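Local coordinates for T cell receptor gamma chain (PDB 7L15), which pairs with the T cell receptor mu chain to form the marsupial gamma mu T cell receptor, which probably serves antigen recognition at the T cell surface, at residues Y34-R39 with P46-V51; S118-K123 with D151-V156; Y160-G165 with T202-H207. All coordinates share one frame; numbering follows the deposited sequence.

The three contacts follow one another along the chain, and none nests within or crosses another. Contact 1 closes the short turn of a hairpin, strands 34-40 and 47-53, in the V-set domain. After strand 104-116 the chain enters the linker of contact 2, where residues 118-123 meet 151-156 and close a loop holding strand 126-130, helix 134-140 and most of strand 142-152. Contact 3 then joins strands 158-163 and 201-206 of the constant domain, closing a loop that holds strands 173-180 and 183-193. Contacts 2 and 3 touch through H207, whose NE2 lies 3.1 Å from P154 O, a probable hydrogen bond; contact 1 stays about 14 Å from both, measured between nearest atoms.

Contact 1: residues Y34-R39 with P46-V51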
loop_
_atom_site.group_PDB
_atom_site.type_symbol
_atom_site.label_atom_id
_atom_site.label_comp_id
_atom_site.label_asym_id
_atom_site.label_seq_id
_atom_site.Cartn_x
_atom_site.Cartn_y
_atom_site.Cartn_z
ATOM N N TYR B 34 -4.302 24.867 7.414
ATOM C CA TYR B 34 -5.469 24.007 7.263
ATOM C C TYR B 34 -5.052 22.546 7.159
ATOM O O TYR B 34 -4.102 22.204 6.442
ATOM C CB TYR B 34 -6.299 24.437 6.051
ATOM C CG TYR B 34 -6.796 25.844 6.228
ATOM C CD1 TYR B 34 -7.988 26.101 6.888
ATOM C CD2 TYR B 34 -6.033 26.923 5.809
ATOM C CE1 TYR B 34 -8.431 27.400 7.089
ATOM C CE2 TYR B 34 -6.462 28.230 6.007
ATOM C CZ TYR B 34 -7.661 28.460 6.643
ATOM O OH TYR B 34 -8.093 29.747 6.835
ATOM N N VAL B 35 -5.746 21.700 7.915
ATOM C CA VAL B 35 -5.608 20.255 7.845
ATOM C C VAL B 35 -6.883 19.714 7.219
ATOM O O VAL B 35 -7.986 20.004 7.705
ATOM C CB VAL B 35 -5.367 19.649 9.234
ATOM C CG1 VAL B 35 -5.234 18.138 9.139
ATOM C CG2 VAL B 35 -4.115 20.262 9.857
ATOM N N HIS B 36 -6.736 18.946 6.136
ATOM C CA HIS B 36 -7.858 18.427 5.360
ATOM C C HIS B 36 -8.014 16.935 5.610
ATOM O O HIS B 36 -7.021 16.224 5.753
ATOM C CB HIS B 36 -7.651 18.673 3.864
ATOM C CG HIS B 36 -7.330 20.094 3.523
ATOM N ND1 HIS B 36 -8.243 20.938 2.925
ATOM C CD2 HIS B 36 -6.198 20.820 3.691
ATOM C CE1 HIS B 36 -7.688 22.123 2.738
ATOM N NE2 HIS B 36 -6.445 22.077 3.193
ATOM N N TRP B 37 -9.259 16.461 5.650
ATOM C CA TRP B 37 -9.566 15.055 5.910
ATOM C C TRP B 37 -10.355 14.493 4.740
ATOM O O TRP B 37 -11.499 14.894 4.517
ATOM C CB TRP B 37 -10.346 14.876 7.213
ATOM C CG TRP B 37 -9.467 14.939 8.425
ATOM C CD1 TRP B 37 -9.252 16.017 9.223
ATOM C CD2 TRP B 37 -8.665 13.880 8.958
ATOM N NE1 TRP B 37 -8.374 15.695 10.233
ATOM C CE2 TRP B 37 -8.001 14.387 10.091
ATOM C CE3 TRP B 37 -8.462 12.552 8.602
ATOM C CZ2 TRP B 37 -7.140 13.615 10.861
ATOM C CZ3 TRP B 37 -7.591 11.784 9.369
ATOM C CH2 TRP B 37 -6.949 12.318 10.484
ATOM N N TYR B 38 -9.740 13.565 4.006
ATOM C CA TYR B 38 -10.339 12.901 2.860
ATOM C C TYR B 38 -10.689 11.464 3.228
ATOM O O TYR B 38 -10.084 10.868 4.123
ATOM C CB TYR B 38 -9.378 12.894 1.648
ATOM C CG TYR B 38 -9.219 14.256 0.962
ATOM C CD1 TYR B 38 -8.401 15.238 1.495
ATOM C CD2 TYR B 38 -9.871 14.529 -0.229
ATOM C CE1 TYR B 38 -8.251 16.473 0.873
ATOM C CE2 TYR B 38 -9.724 15.749 -0.863
ATOM C CZ TYR B 38 -8.922 16.719 -0.308
ATOM O OH TYR B 38 -8.784 17.930 -0.949
ATOM N N ARG B 39 -11.682 10.915 2.538
ATOM C CA ARG B 39 -12.086 9.536 2.723
ATOM C C ARG B 39 -12.076 8.825 1.385
ATOM O O ARG B 39 -12.516 9.373 0.371
ATOM C CB ARG B 39 -13.476 9.410 3.350
ATOM C CG ARG B 39 -13.958 7.956 3.435
ATOM C CD ARG B 39 -15.236 7.823 4.247
ATOM N NE ARG B 39 -16.327 8.565 3.632
ATOM C CZ ARG B 39 -17.513 8.755 4.190
ATOM N NH1 ARG B 39 -17.781 8.254 5.393
ATOM N NH2 ARG B 39 -18.434 9.431 3.527
ATOM N N PRO B 46 -12.611 9.217 -4.071
ATOM C CA PRO B 46 -12.181 9.819 -2.804
ATOM C C PRO B 46 -12.724 11.237 -2.717
ATOM O O PRO B 46 -12.896 11.918 -3.726
ATOM C CB PRO B 46 -10.650 9.792 -2.875
ATOM C CG PRO B 46 -10.309 9.425 -4.288
ATOM C CD PRO B 46 -11.495 8.718 -4.887
ATOM N N GLU B 47 -13.044 11.669 -1.506
ATOM C CA GLU B 47 -13.644 12.985 -1.361
ATOM C C GLU B 47 -13.245 13.572 -0.022
ATOM O O GLU B 47 -12.881 12.857 0.919
ATOM C CB GLU B 47 -15.173 12.936 -1.493
ATOM C CG GLU B 47 -15.894 12.026 -0.507
ATOM C CD GLU B 47 -17.426 12.171 -0.585
ATOM O OE1 GLU B 47 -17.924 13.275 -0.947
ATOM O OE2 GLU B 47 -18.126 11.179 -0.281
ATOM N N ARG B 48 -13.301 14.894 0.052
ATOM C CA ARG B 48 -12.978 15.556 1.297
ATOM C C ARG B 48 -14.214 15.584 2.180
ATOM O O ARG B 48 -15.332 15.791 1.698
ATOM C CB ARG B 48 -12.465 16.969 1.046
ATOM C CG ARG B 48 -11.848 17.567 2.309
ATOM C CD ARG B 48 -11.305 18.970 2.084
ATOM N NE ARG B 48 -12.384 19.942 1.988
ATOM C CZ ARG B 48 -12.205 21.242 1.789
ATOM N NH1 ARG B 48 -10.979 21.736 1.659
ATOM N NH2 ARG B 48 -13.258 22.045 1.710
ATOM N N LEU B 49 -14.018 15.309 3.470
ATOM C CA LEU B 49 -15.102 15.365 4.440
ATOM C C LEU B 49 -15.185 16.709 5.147
ATOM O O LEU B 49 -16.287 17.214 5.368
ATOM C CB LEU B 49 -14.939 14.259 5.489
ATOM C CG LEU B 49 -14.740 12.825 4.993
ATOM C CD1 LEU B 49 -14.968 11.813 6.105
ATOM C CD2 LEU B 49 -15.642 12.517 3.823
ATOM N N LEU B 50 -14.047 17.298 5.508
ATOM C CA LEU B 50 -14.013 18.539 6.273
ATOM C C LEU B 50 -12.623 19.145 6.153
ATOM O O LEU B 50 -11.668 18.480 5.749
ATOM C CB LEU B 50 -14.373 18.314 7.752
ATOM C CG LEU B 50 -13.428 17.577 8.715
ATOM C CD1 LEU B 50 -12.240 18.425 9.169
ATOM C CD2 LEU B 50 -14.202 17.101 9.940
ATOM N N VAL B 51 -12.515 20.409 6.550
ATOM C CA VAL B 51 -11.234 21.086 6.663
ATOM C C VAL B 51 -11.176 21.790 8.015
ATOM O O VAL B 51 -12.182 22.315 8.506
ATOM C CB VAL B 51 -10.994 22.076 5.504
ATOM C CG1 VAL B 51 -12.063 23.165 5.486
ATOM C CG2 VAL B 51 -9.601 22.676 5.610
#
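H36 and R48 meet on the side of the hairpin that packs against the mu chain. R48 NH1 lies 3.1 Å from H36 ND1, in the imidazole plane, although the bond is bent to 138°. V51 lies over one face of the same ring, with CG2 3.5 Å from H36 ND1, so the imidazole is held at both edge and face. Next to it R48 CB sits over the Y38 ring, 3.6 Å from CE2. With CG anti to the backbone N (chi1 -168°), R48 runs on past the Y38 ring, and the bend at chi3 turns its guanidinium to H36; its NE pairs with D62, and NH1 also bonds T115 O of the mu chain. On the other face W37 CD1 rests 3.8 Å from L50 CD1. Near the turn the backbones stay doubly bonded and L49 CD2 packs on R39 CB, but the charged ends are looser and partly exposed: R39 NH2 stands 4.2 Å from E47 OE2, beyond a salt bridge. A beta bulge shifts the register between W37 and Y38. This is the C-C' hairpin of an immunoglobulin V domain, its core tryptophan packed against the C25-C97 disulfide and its outer face serving chain pairing.

Contact 2: residues S118-K123 with D151-V156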
loop_
_atom_site.group_PDB
_atom_site.type_symbol
_atom_site.label_atom_id
_atom_site.label_comp_id
_atom_site.label_asym_id
_atom_site.label_seq_id
_atom_site.Cartn_x
_atom_site.Cartn_y
_atom_site.Cartn_z
ATOM N N SER B 118 -20.541 -7.604 13.293
ATOM C CA SER B 118 -20.220 -8.867 13.945
ATOM C C SER B 118 -19.339 -8.638 15.167
ATOM O O SER B 118 -18.523 -7.717 15.205
ATOM C CB SER B 118 -19.500 -9.805 12.979
ATOM O OG SER B 118 -20.259 -10.015 11.801
ATOM N N ALA B 119 -19.509 -9.485 16.176
ATOM C CA ALA B 119 -18.559 -9.476 17.281
ATOM C C ALA B 119 -17.165 -9.784 16.752
ATOM O O ALA B 119 -16.995 -10.554 15.804
ATOM C CB ALA B 119 -18.948 -10.499 18.344
ATOM N N PHE B 120 -16.160 -9.162 17.362
ATOM C CA PHE B 120 -14.778 -9.377 16.951
ATOM C C PHE B 120 -13.880 -9.201 18.163
ATOM O O PHE B 120 -14.258 -8.559 19.148
ATOM C CB PHE B 120 -14.342 -8.396 15.855
ATOM C CG PHE B 120 -14.255 -6.977 16.334
ATOM C CD1 PHE B 120 -15.368 -6.146 16.280
ATOM C CD2 PHE B 120 -13.074 -6.477 16.868
ATOM C CE1 PHE B 120 -15.302 -4.861 16.740
ATOM C CE2 PHE B 120 -13.005 -5.185 17.334
ATOM C CZ PHE B 120 -14.121 -4.380 17.267
ATOM N N LYS B 121 -12.669 -9.739 18.059
ATOM C CA LYS B 121 -11.609 -9.492 19.029
ATOM C C LYS B 121 -10.334 -9.236 18.244
ATOM O O LYS B 121 -10.031 -9.971 17.299
ATOM C CB LYS B 121 -11.427 -10.679 19.986
ATOM C CG LYS B 121 -11.655 -10.364 21.472
ATOM C CD LYS B 121 -11.629 -11.629 22.342
ATOM C CE LYS B 121 -12.997 -12.309 22.425
ATOM N NZ LYS B 121 -12.958 -13.588 23.199
ATOM N N LYS B 122 -9.614 -8.180 18.609
ATOM C CA LYS B 122 -8.332 -7.908 17.982
ATOM C C LYS B 122 -7.322 -8.961 18.407
ATOM O O LYS B 122 -7.353 -9.462 19.529
ATOM C CB LYS B 122 -7.821 -6.513 18.349
ATOM C CG LYS B 122 -8.797 -5.374 18.022
ATOM C CD LYS B 122 -8.183 -3.966 18.202
ATOM C CE LYS B 122 -7.673 -3.696 19.612
ATOM N NZ LYS B 122 -8.749 -3.425 20.611
ATOM N N LYS B 123 -6.429 -9.317 17.483
ATOM C CA LYS B 123 -5.429 -10.343 17.748
ATOM C C LYS B 123 -4.131 -9.871 17.111
ATOM O O LYS B 123 -4.126 -9.499 15.917
ATOM C CB LYS B 123 -5.821 -11.719 17.196
ATOM C CG LYS B 123 -7.198 -12.190 17.611
ATOM C CD LYS B 123 -7.334 -13.703 17.522
ATOM C CE LYS B 123 -7.143 -14.210 16.117
ATOM N NZ LYS B 123 -7.793 -15.530 15.987
ATOM N N ASP B 151 -2.066 -15.151 12.247
ATOM C CA ASP B 151 -3.181 -15.183 13.183
ATOM C C ASP B 151 -3.483 -13.807 13.766
ATOM O O ASP B 151 -3.714 -13.667 14.970
ATOM C CB ASP B 151 -2.926 -16.199 14.296
ATOM C CG ASP B 151 -4.200 -16.598 14.999
ATOM O OD1 ASP B 151 -5.224 -16.695 14.297
ATOM O OD2 ASP B 151 -4.188 -16.813 16.233
ATOM N N PHE B 152 -3.497 -12.776 12.917
ATOM C CA PHE B 152 -3.868 -11.447 13.389
ATOM C C PHE B 152 -5.258 -11.063 12.894
ATOM O O PHE B 152 -5.816 -11.673 11.975
ATOM C CB PHE B 152 -2.821 -10.368 13.018
ATOM C CG PHE B 152 -2.467 -10.282 11.541
ATOM C CD1 PHE B 152 -3.240 -9.551 10.663
ATOM C CD2 PHE B 152 -1.312 -10.885 11.057
ATOM C CE1 PHE B 152 -2.894 -9.446 9.310
ATOM C CE2 PHE B 152 -0.948 -10.786 9.702
ATOM C CZ PHE B 152 -1.744 -10.080 8.829
ATOM N N PHE B 153 -5.839 -10.063 13.571
ATOM C CA PHE B 153 -7.115 -9.479 13.213
ATOM C C PHE B 153 -7.102 -8.055 13.752
ATOM O O PHE B 153 -6.750 -7.859 14.923
ATOM C CB PHE B 153 -8.310 -10.239 13.785
ATOM C CG PHE B 153 -9.624 -9.686 13.342
ATOM C CD1 PHE B 153 -10.182 -8.592 13.976
ATOM C CD2 PHE B 153 -10.288 -10.246 12.263
ATOM C CE1 PHE B 153 -11.382 -8.073 13.537
ATOM C CE2 PHE B 153 -11.482 -9.740 11.829
ATOM C CZ PHE B 153 -12.032 -8.653 12.460
ATOM N N PRO B 154 -7.484 -7.050 12.950
ATOM C CA PRO B 154 -8.025 -7.134 11.583
ATOM C C PRO B 154 -6.978 -7.446 10.503
ATOM O O PRO B 154 -5.802 -7.586 10.834
ATOM C CB PRO B 154 -8.612 -5.737 11.369
ATOM C CG PRO B 154 -7.674 -4.852 12.134
ATOM C CD PRO B 154 -7.253 -5.648 13.359
ATOM N N ASN B 155 -7.417 -7.546 9.240
ATOM C CA ASN B 155 -6.558 -7.864 8.094
ATOM C C ASN B 155 -5.765 -6.663 7.580
ATOM O O ASN B 155 -5.688 -6.441 6.373
ATOM C CB ASN B 155 -7.409 -8.464 6.976
ATOM C CG ASN B 155 -8.474 -7.501 6.459
ATOM O OD1 ASN B 155 -8.888 -6.579 7.151
ATOM N ND2 ASN B 155 -8.930 -7.724 5.219
ATOM N N VAL B 156 -5.192 -5.868 8.475
ATOM C CA VAL B 156 -4.409 -4.695 8.117
ATOM C C VAL B 156 -3.098 -4.781 8.882
ATOM O O VAL B 156 -3.101 -4.981 10.100
ATOM C CB VAL B 156 -5.150 -3.382 8.456
ATOM C CG1 VAL B 156 -4.318 -2.190 8.048
ATOM C CG2 VAL B 156 -6.512 -3.323 7.788
#
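The carbonyl oxygen of K123 is approached by two successive residues of the facing segment: F153 N donates a hydrogen bond of 3.0 Å to K123 O, and F152 CA adds a C-H...O contact at 3.2 Å. In return K123 N bonds F153 O, also at 3.0 Å. The two bonds make a single antiparallel bridge, which pins the linker to the segment without extending into a sheet. Beside it the side chain of K123, bent at chi3, turns its NZ to within 3.3 Å of D151 OD1, a salt bridge whose hydrogen bond is weak; the same oxygen accepts a hydrogen bond from S183, which probably steadies the carboxylate. The F153 ring has CG anti to the backbone N (chi1 -176°), which lays it along the linker: CD1 comes 3.6 Å from the backbone oxygen K121 O, and CE1 finds its apolar partner in F120 CB at 3.8 Å, the two phenylalanine side chains crossing nearly at right angles. A cis peptide precedes P154, as in the Tyr-Pro turn of antibody light-chain constant domains. D151 and F152 form a G1 bulge opposite Y184 of strand 183-193, while F120 and P154 lean on strand 12-16 of the V domain, so the contact lies at the joint between the two domains.

Contact 3: residues Y160-G165 with T202-H207; sequences YWKEDG and TYFYQH
Y160 and F204 set their rings nearly parallel, with planes 20° apart, but slide past one another so that there is little overlap. What sits over the face of Y160 is instead CB of F204, 3.5 Å from Y160 CE2. At the far end of the phenol, Q206 NE2 donates a 2.8 Å hydrogen bond to Y160 OH. The hydroxyl lies in the plane of the amide, which stands almost perpendicular to the ring (85°), and the bond anchors the end of the tyrosine. K162 runs across F204 at about a right angle, its CD 3.7 Å from F204 CE1, before its NZ reaches S167 O. The other side of the sheet carries a T-shaped pair: Y203 points its edge at the indole of W161, with Y203 CD1 3.5 Å from W161 CE2 and the planes 65° apart. The first torsion of Y203, with CG anti to the backbone N, brings that edge over the centre of the indole, whose NE1 is tied to S188 OG. Paired backbone bonds at Y160-F204 and K162-T202 hold the strands antiparallel. Strand 201-206 lies between strands 158-163 and 215-219, and W161 and Y203 point into the interior of the constant-domain sandwich, against C147 of strand 142-152.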
loop_
_atom_site.group_PDB
_atom_site.type_symbol
_atom_site.label_atom_id
_atom_site.label_comp_id
_atom_site.label_asym_id
_atom_site.label_seq_id
_atom_site.Cartn_x
_atom_site.Cartn_y
_atom_site.Cartn_z
ATOM N N TYR B 160 8.218 -3.650 7.391
ATOM C CA TYR B 160 9.332 -3.098 6.636
ATOM C C TYR B 160 10.650 -3.595 7.228
ATOM O O TYR B 160 10.743 -3.935 8.410
ATOM C CB TYR B 160 9.282 -1.556 6.567
ATOM C CG TYR B 160 8.834 -0.819 7.837
ATOM C CD1 TYR B 160 7.509 -0.847 8.245
ATOM C CD2 TYR B 160 9.731 -0.069 8.596
ATOM C CE1 TYR B 160 7.082 -0.185 9.390
ATOM C CE2 TYR B 160 9.309 0.622 9.754
ATOM C CZ TYR B 160 7.976 0.553 10.139
ATOM O OH TYR B 160 7.501 1.196 11.268
ATOM N N TRP B 161 11.660 -3.648 6.369
ATOM C CA TRP B 161 13.006 -4.065 6.716
ATOM C C TRP B 161 13.942 -2.878 6.557
ATOM O O TRP B 161 13.877 -2.168 5.554
ATOM C CB TRP B 161 13.475 -5.208 5.816
ATOM C CG TRP B 161 12.534 -6.378 5.764
ATOM C CD1 TRP B 161 11.287 -6.410 5.195
ATOM C CD2 TRP B 161 12.771 -7.687 6.288
ATOM N NE1 TRP B 161 10.731 -7.661 5.346
ATOM C CE2 TRP B 161 11.621 -8.464 6.009
ATOM C CE3 TRP B 161 13.843 -8.283 6.969
ATOM C CZ2 TRP B 161 11.512 -9.804 6.386
ATOM C CZ3 TRP B 161 13.730 -9.629 7.352
ATOM C CH2 TRP B 161 12.569 -10.368 7.061
ATOM N N LYS B 162 14.811 -2.664 7.543
ATOM C CA LYS B 162 15.854 -1.655 7.454
ATOM C C LYS B 162 17.202 -2.287 7.772
ATOM O O LYS B 162 17.285 -3.276 8.505
ATOM C CB LYS B 162 15.610 -0.499 8.412
ATOM C CG LYS B 162 14.337 0.282 8.177
ATOM C CD LYS B 162 14.344 1.551 9.027
ATOM C CE LYS B 162 13.074 2.346 8.809
ATOM N NZ LYS B 162 12.738 2.348 7.366
ATOM N N GLU B 163 18.263 -1.714 7.220
ATOM C CA GLU B 163 19.601 -2.085 7.654
ATOM C C GLU B 163 20.177 -0.960 8.498
ATOM O O GLU B 163 19.860 0.214 8.286
ATOM C CB GLU B 163 20.523 -2.388 6.473
ATOM C CG GLU B 163 20.774 -1.234 5.539
ATOM C CD GLU B 163 21.605 -1.659 4.352
ATOM O OE1 GLU B 163 21.304 -1.222 3.216
ATOM O OE2 GLU B 163 22.548 -2.455 4.559
ATOM N N ASP B 164 20.990 -1.333 9.486
ATOM C CA ASP B 164 21.579 -0.339 10.374
ATOM C C ASP B 164 22.425 0.639 9.568
ATOM O O ASP B 164 23.235 0.235 8.726
ATOM C CB ASP B 164 22.426 -1.018 11.452
ATOM C CG ASP B 164 21.626 -1.996 12.294
ATOM O OD1 ASP B 164 20.456 -2.277 11.946
ATOM O OD2 ASP B 164 22.171 -2.484 13.307
ATOM N N GLY B 165 22.217 1.931 9.808
ATOM C CA GLY B 165 22.906 2.975 9.086
ATOM C C GLY B 165 22.102 3.579 7.958
ATOM O O GLY B 165 22.361 4.721 7.569
ATOM N N THR B 202 17.095 -4.684 10.797
ATOM C CA THR B 202 15.962 -4.574 11.702
ATOM C C THR B 202 14.658 -4.777 10.933
ATOM O O THR B 202 14.485 -4.265 9.824
ATOM C CB THR B 202 15.961 -3.235 12.447
ATOM O OG1 THR B 202 17.207 -3.076 13.138
ATOM C CG2 THR B 202 14.856 -3.229 13.477
ATOM N N TYR B 203 13.763 -5.562 11.518
ATOM C CA TYR B 203 12.453 -5.856 10.960
ATOM C C TYR B 203 11.390 -5.213 11.843
ATOM O O TYR B 203 11.422 -5.370 13.071
ATOM C CB TYR B 203 12.239 -7.371 10.866
ATOM C CG TYR B 203 10.819 -7.780 10.512
ATOM C CD1 TYR B 203 10.405 -7.843 9.187
ATOM C CD2 TYR B 203 9.895 -8.092 11.510
ATOM C CE1 TYR B 203 9.102 -8.217 8.861
ATOM C CE2 TYR B 203 8.584 -8.456 11.202
ATOM C CZ TYR B 203 8.197 -8.524 9.880
ATOM O OH TYR B 203 6.906 -8.898 9.582
ATOM N N PHE B 204 10.453 -4.499 11.220
ATOM C CA PHE B 204 9.399 -3.775 11.929
ATOM C C PHE B 204 8.020 -4.217 11.467
ATOM O O PHE B 204 7.810 -4.483 10.282
ATOM C CB PHE B 204 9.465 -2.277 11.674
ATOM C CG PHE B 204 10.752 -1.644 12.043
ATOM C CD1 PHE B 204 11.750 -1.488 11.107
ATOM C CD2 PHE B 204 10.950 -1.154 13.322
ATOM C CE1 PHE B 204 12.944 -0.867 11.450
ATOM C CE2 PHE B 204 12.140 -0.532 13.665
ATOM C CZ PHE B 204 13.133 -0.391 12.730
ATOM N N TYR B 205 7.051 -4.202 12.383
ATOM C CA TYR B 205 5.661 -4.275 11.953
ATOM C C TYR B 205 4.763 -3.445 12.865
ATOM O O TYR B 205 5.056 -3.239 14.044
ATOM C CB TYR B 205 5.150 -5.735 11.862
ATOM C CG TYR B 205 5.115 -6.519 13.153
ATOM C CD1 TYR B 205 6.235 -7.205 13.603
ATOM C CD2 TYR B 205 3.944 -6.600 13.908
ATOM C CE1 TYR B 205 6.188 -7.942 14.783
ATOM C CE2 TYR B 205 3.886 -7.328 15.068
ATOM C CZ TYR B 205 5.006 -7.990 15.513
ATOM O OH TYR B 205 4.915 -8.703 16.686
ATOM N N GLN B 206 3.666 -2.961 12.288
ATOM C CA GLN B 206 2.630 -2.230 12.999
ATOM C C GLN B 206 1.294 -2.939 12.819
ATOM O O GLN B 206 1.011 -3.523 11.767
ATOM C CB GLN B 206 2.489 -0.780 12.499
ATOM C CG GLN B 206 3.690 0.100 12.766
ATOM C CD GLN B 206 3.626 1.394 11.978
ATOM O OE1 GLN B 206 2.584 2.033 11.917
ATOM N NE2 GLN B 206 4.733 1.769 11.352
ATOM N N HIS B 207 0.467 -2.860 13.853
ATOM C CA HIS B 207 -0.827 -3.511 13.829
ATOM C C HIS B 207 -1.692 -2.867 14.891
ATOM O O HIS B 207 -1.183 -2.384 15.910
ATOM C CB HIS B 207 -0.715 -5.013 14.080
ATOM C CG HIS B 207 -1.991 -5.739 13.831
ATOM N ND1 HIS B 207 -2.950 -5.907 14.804
ATOM C CD2 HIS B 207 -2.497 -6.283 12.700
ATOM C CE1 HIS B 207 -3.978 -6.561 14.295
ATOM N NE2 HIS B 207 -3.726 -6.805 13.019
#